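Local coordinates for bacillaene synthase decarboxylase PksI (Bacillus subtilis, PDB 4Q1K), which catalyses decarboxylation of the carrier-tethered 3-methylglutaconyl group to 3-methylcrotonyl during biosynthesis of the polyketide antibiotic bacillaene, at residues B[125-137]-B[158-170]. The protein carries 1 engineered substitution. Residues are numbered along the deposited sequence; the frame is centred on the assembly and turned at random.
Sequences IGGGFVMGLFADI and GMGATFIVPKKLG
Ile-164 lies across one face of the Phe-134 ring, its CG1 3.7 Å from the ring centroid and only 8° off the normal, a CH-pi contact at the core of this crossing between helices 127-133 and 161-169. With CG1 anti to the backbone N (chi1 -159°), CB, CG1 and CD1 lie along the aromatic face, and CG2 sits between Phe-134 CE2 and Val-130 CG1. The other branch of that valine, Val-130 CG2, meets Ala-161 CB at 3.7 Å, and farther along Leu-133 CD1 fits against Val-165 CG2 at 3.7 Å. Helix 220-252 adds Leu-238 against Phe-134.

Packing thins toward Leu-169, whose CD1 stays 4.4 Å from Phe-129 CZ. At the other end, the bent side chain of Met-159 lays its CE 3.6 Å from Gly-127 CA, in a part of the crotonase fold near the active-site His-249.

The hydrated side of the contact is formed by Lys-168, itself buried. Its aliphatic chain runs alongside Leu-133 O, bent at chi2 and chi4, and Lys-168 NZ donates to Leu-133 O over 2.8 Å, tilted 22° from the carbonyl plane. Ala-135 O lies 2.6 Å from Lys-168 NZ. Two waters also accept from NZ, one of them linking it to Asp-136 O, and Phe-171 of a neighbouring subunit packs on the lysine. Carbonyl and water oxygens thus gather at the buried ammonium, a setting that would be expected to stabilise its positive charge.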
loop_
_atom_site.group_PDB
_atom_site.type_symbol
_atom_site.label_atom_id
_atom_site.label_comp_id
_atom_site.label_asym_id
_atom_site.label_seq_id
_atom_site.Cartn_x
_atom_site.Cartn_y
_atom_site.Cartn_z
ATOM N N ILE B 125 -9.851 -13.208 -15.405
ATOM C CA ILE B 125 -11.161 -13.350 -14.772
ATOM C C ILE B 125 -11.054 -14.412 -13.629
ATOM O O ILE B 125 -10.575 -15.524 -13.854
ATOM C CB ILE B 125 -12.213 -13.859 -15.802
ATOM C CG1 ILE B 125 -12.277 -12.867 -16.980
ATOM C CG2 ILE B 125 -13.595 -14.086 -15.130
ATOM C CD1 ILE B 125 -12.933 -13.436 -18.205
ATOM N N GLY B 126 -11.483 -14.017 -12.428
ATOM C CA GLY B 126 -11.619 -14.864 -11.290
ATOM C C GLY B 126 -10.316 -15.511 -10.953
ATOM O O GLY B 126 -9.313 -14.856 -10.770
ATOM N N GLY B 127 -10.336 -16.866 -10.936
ATOM C CA GLY B 127 -9.093 -17.638 -10.656
ATOM C C GLY B 127 -7.946 -17.321 -11.600
ATOM O O GLY B 127 -6.766 -17.426 -11.185
ATOM N N GLY B 128 -8.296 -16.998 -12.856
ATOM C CA GLY B 128 -7.328 -16.626 -13.902
ATOM C C GLY B 128 -6.559 -15.335 -13.496
ATOM O O GLY B 128 -5.310 -15.283 -13.598
ATOM N N PHE B 129 -7.272 -14.327 -12.993
ATOM C CA PHE B 129 -6.660 -13.074 -12.482
ATOM C C PHE B 129 -5.831 -13.368 -11.268
ATOM O O PHE B 129 -4.663 -12.929 -11.162
ATOM C CB PHE B 129 -7.795 -12.103 -12.157
ATOM C CG PHE B 129 -7.356 -10.714 -11.662
ATOM C CD1 PHE B 129 -6.394 -9.967 -12.333
ATOM C CD2 PHE B 129 -8.048 -10.131 -10.603
ATOM C CE1 PHE B 129 -6.042 -8.703 -11.854
ATOM C CE2 PHE B 129 -7.726 -8.841 -10.119
ATOM C CZ PHE B 129 -6.714 -8.131 -10.791
ATOM N N VAL B 130 -6.371 -14.158 -10.335
ATOM C CA VAL B 130 -5.648 -14.402 -9.101
ATOM C C VAL B 130 -4.336 -15.197 -9.369
ATOM O O VAL B 130 -3.270 -14.893 -8.769
ATOM C CB VAL B 130 -6.573 -15.240 -8.143
ATOM C CG1 VAL B 130 -5.762 -15.763 -6.945
ATOM C CG2 VAL B 130 -7.744 -14.283 -7.835
ATOM N N MET B 131 -4.417 -16.188 -10.270
ATOM C CA MET B 131 -3.191 -16.937 -10.596
ATOM C C MET B 131 -2.093 -15.996 -11.097
ATOM O O MET B 131 -0.891 -16.164 -10.708
ATOM C CB MET B 131 -3.486 -18.025 -11.659
ATOM C CG MET B 131 -2.155 -18.649 -12.144
ATOM S SD MET B 131 -2.579 -19.845 -13.489
ATOM C CE MET B 131 -3.081 -18.685 -14.763
ATOM N N GLY B 132 -2.461 -14.973 -11.904
ATOM C CA GLY B 132 -1.500 -14.019 -12.426
ATOM C C GLY B 132 -0.944 -13.131 -11.325
ATOM O O GLY B 132 0.222 -12.815 -11.346
ATOM N N LEU B 133 -1.763 -12.803 -10.338
ATOM C CA LEU B 133 -1.325 -11.878 -9.258
ATOM C C LEU B 133 -0.273 -12.499 -8.368
ATOM O O LEU B 133 0.448 -11.774 -7.626
ATOM C CB LEU B 133 -2.524 -11.441 -8.367
ATOM C CG LEU B 133 -3.563 -10.644 -9.119
ATOM C CD1 LEU B 133 -4.708 -10.380 -8.109
ATOM C CD2 LEU B 133 -2.961 -9.294 -9.586
ATOM N N PHE B 134 -0.138 -13.850 -8.334
ATOM C CA PHE B 134 0.940 -14.442 -7.576
ATOM C C PHE B 134 2.281 -14.397 -8.244
ATOM O O PHE B 134 3.287 -14.781 -7.654
ATOM C CB PHE B 134 0.626 -15.907 -7.335
ATOM C CG PHE B 134 -0.290 -16.131 -6.125
ATOM C CD1 PHE B 134 0.245 -16.106 -4.821
ATOM C CD2 PHE B 134 -1.674 -16.348 -6.290
ATOM C CE1 PHE B 134 -0.575 -16.274 -3.689
ATOM C CE2 PHE B 134 -2.482 -16.600 -5.192
ATOM C CZ PHE B 134 -1.931 -16.529 -3.877
ATOM N N ALA B 135 2.334 -13.921 -9.483
ATOM C CA ALA B 135 3.664 -13.712 -10.182
ATOM C C ALA B 135 4.376 -12.500 -9.562
ATOM O O ALA B 135 3.800 -11.709 -8.827
ATOM C CB ALA B 135 3.425 -13.437 -11.671
ATOM N N ASP B 136 5.725 -12.458 -9.703
ATOM C CA ASP B 136 6.534 -11.482 -8.964
ATOM C C ASP B 136 6.379 -10.134 -9.673
ATOM O O ASP B 136 6.481 -9.100 -9.053
ATOM C CB ASP B 136 7.998 -11.937 -9.151
ATOM C CG ASP B 136 8.192 -13.341 -8.563
ATOM O OD1 ASP B 136 8.038 -13.467 -7.296
ATOM O OD2 ASP B 136 8.210 -14.325 -9.331
ATOM N N ILE B 137 6.116 -10.186 -10.981
ATOM C CA ILE B 137 5.905 -8.940 -11.778
ATOM C C ILE B 137 4.632 -9.075 -12.556
ATOM O O ILE B 137 4.454 -10.136 -13.242
ATOM C CB ILE B 137 7.060 -8.675 -12.736
ATOM C CG1 ILE B 137 8.265 -8.280 -11.867
ATOM C CG2 ILE B 137 6.732 -7.400 -13.572
ATOM C CD1 ILE B 137 9.601 -8.386 -12.590
ATOM N N GLY B 158 -12.015 -17.718 -3.470
ATOM C CA GLY B 158 -11.019 -18.756 -3.079
ATOM C C GLY B 158 -9.696 -18.507 -3.801
ATOM O O GLY B 158 -9.368 -17.348 -4.114
ATOM N N MET B 159 -8.939 -19.567 -4.063
ATOM C CA MET B 159 -7.681 -19.450 -4.800
ATOM C C MET B 159 -6.729 -18.406 -4.212
ATOM O O MET B 159 -5.947 -17.789 -4.936
ATOM C CB MET B 159 -7.953 -19.137 -6.273
ATOM C CG MET B 159 -9.030 -20.006 -6.903
ATOM S SD MET B 159 -8.357 -21.464 -7.721
ATOM C CE MET B 159 -7.921 -20.784 -9.320
ATOM N N GLY B 160 -6.797 -18.218 -2.898
ATOM C CA GLY B 160 -5.906 -17.301 -2.191
ATOM C C GLY B 160 -6.166 -15.842 -2.564
ATOM O O GLY B 160 -5.344 -14.994 -2.185
ATOM N N ALA B 161 -7.295 -15.585 -3.235
ATOM C CA ALA B 161 -7.622 -14.229 -3.682
ATOM C C ALA B 161 -7.639 -13.312 -2.457
ATOM O O ALA B 161 -7.251 -12.129 -2.562
ATOM C CB ALA B 161 -8.991 -14.253 -4.348
ATOM N N THR B 162 -8.136 -13.782 -1.284
ATOM C CA THR B 162 -8.259 -12.761 -0.173
ATOM C C THR B 162 -6.921 -12.445 0.463
ATOM O O THR B 162 -6.795 -11.478 1.236
ATOM C CB THR B 162 -9.217 -13.290 0.962
ATOM O OG1 THR B 162 -8.602 -14.461 1.589
ATOM C CG2 THR B 162 -10.571 -13.721 0.335
ATOM N N PHE B 163 -5.879 -13.185 0.099
ATOM C CA PHE B 163 -4.533 -12.842 0.610
ATOM C C PHE B 163 -3.796 -12.044 -0.497
ATOM O O PHE B 163 -3.231 -10.970 -0.235
ATOM C CB PHE B 163 -3.814 -14.165 0.874
ATOM C CG PHE B 163 -2.356 -13.968 1.191
ATOM C CD1 PHE B 163 -2.009 -13.417 2.413
ATOM C CD2 PHE B 163 -1.369 -14.226 0.236
ATOM C CE1 PHE B 163 -0.663 -13.227 2.753
ATOM C CE2 PHE B 163 -0.023 -13.958 0.551
ATOM C CZ PHE B 163 0.320 -13.444 1.822
ATOM N N ILE B 164 -3.821 -12.540 -1.765
ATOM C CA ILE B 164 -2.920 -11.952 -2.802
ATOM C C ILE B 164 -3.452 -10.638 -3.356
ATOM O O ILE B 164 -2.675 -9.760 -3.776
ATOM C CB ILE B 164 -2.589 -12.989 -3.898
ATOM C CG1 ILE B 164 -1.272 -12.608 -4.677
ATOM C CG2 ILE B 164 -3.768 -13.090 -4.840
ATOM C CD1 ILE B 164 0.007 -12.520 -3.829
ATOM N N VAL B 165 -4.771 -10.471 -3.350
ATOM C CA VAL B 165 -5.305 -9.185 -3.833
ATOM C C VAL B 165 -4.896 -7.965 -2.920
ATOM O O VAL B 165 -4.379 -7.020 -3.444
ATOM C CB VAL B 165 -6.838 -9.296 -4.198
ATOM C CG1 VAL B 165 -7.352 -7.886 -4.666
ATOM C CG2 VAL B 165 -7.088 -10.394 -5.305
ATOM N N PRO B 166 -5.125 -8.022 -1.596
ATOM C CA PRO B 166 -4.631 -6.970 -0.724
ATOM C C PRO B 166 -3.092 -6.897 -0.826
ATOM O O PRO B 166 -2.523 -5.824 -0.756
ATOM C CB PRO B 166 -5.055 -7.410 0.682
ATOM C CG PRO B 166 -6.096 -8.516 0.511
ATOM C CD PRO B 166 -5.910 -9.074 -0.892
ATOM N N LYS B 167 -2.418 -8.070 -0.844
ATOM C CA LYS B 167 -0.920 -7.987 -0.866
ATOM C C LYS B 167 -0.412 -7.153 -2.116
ATOM O O LYS B 167 0.576 -6.428 -2.021
ATOM C CB LYS B 167 -0.449 -9.463 -0.969
ATOM C CG LYS B 167 1.075 -9.607 -0.997
ATOM C CD LYS B 167 1.729 -8.859 0.125
ATOM C CE LYS B 167 1.416 -9.433 1.486
ATOM N NZ LYS B 167 2.433 -8.983 2.507
ATOM N N LYS B 168 -1.009 -7.354 -3.278
ATOM C CA LYS B 168 -0.451 -6.745 -4.494
ATOM C C LYS B 168 -1.109 -5.400 -4.829
ATOM O O LYS B 168 -0.432 -4.542 -5.414
ATOM C CB LYS B 168 -0.697 -7.700 -5.669
ATOM C CG LYS B 168 0.108 -9.044 -5.624
ATOM C CD LYS B 168 1.607 -8.760 -5.510
ATOM C CE LYS B 168 2.387 -10.052 -5.400
ATOM N NZ LYS B 168 2.787 -10.471 -6.786
ATOM N N LEU B 169 -2.438 -5.279 -4.572
ATOM C CA LEU B 169 -3.156 -4.033 -4.957
ATOM C C LEU B 169 -3.451 -3.201 -3.743
ATOM O O LEU B 169 -3.953 -2.055 -3.917
ATOM C CB LEU B 169 -4.502 -4.318 -5.584
ATOM C CG LEU B 169 -4.303 -5.084 -6.862
ATOM C CD1 LEU B 169 -5.619 -5.326 -7.606
ATOM C CD2 LEU B 169 -3.339 -4.233 -7.685
ATOM N N GLY B 170 -3.165 -3.695 -2.545
ATOM C CA GLY B 170 -3.337 -2.792 -1.373
ATOM C C GLY B 170 -4.670 -3.110 -0.703
ATOM O O GLY B 170 -5.598 -3.595 -1.345
HETATM O O HOH W 1 4.454 -12.387 -5.534
HETATM O O HOH W 2 4.243 -8.310 -7.500
#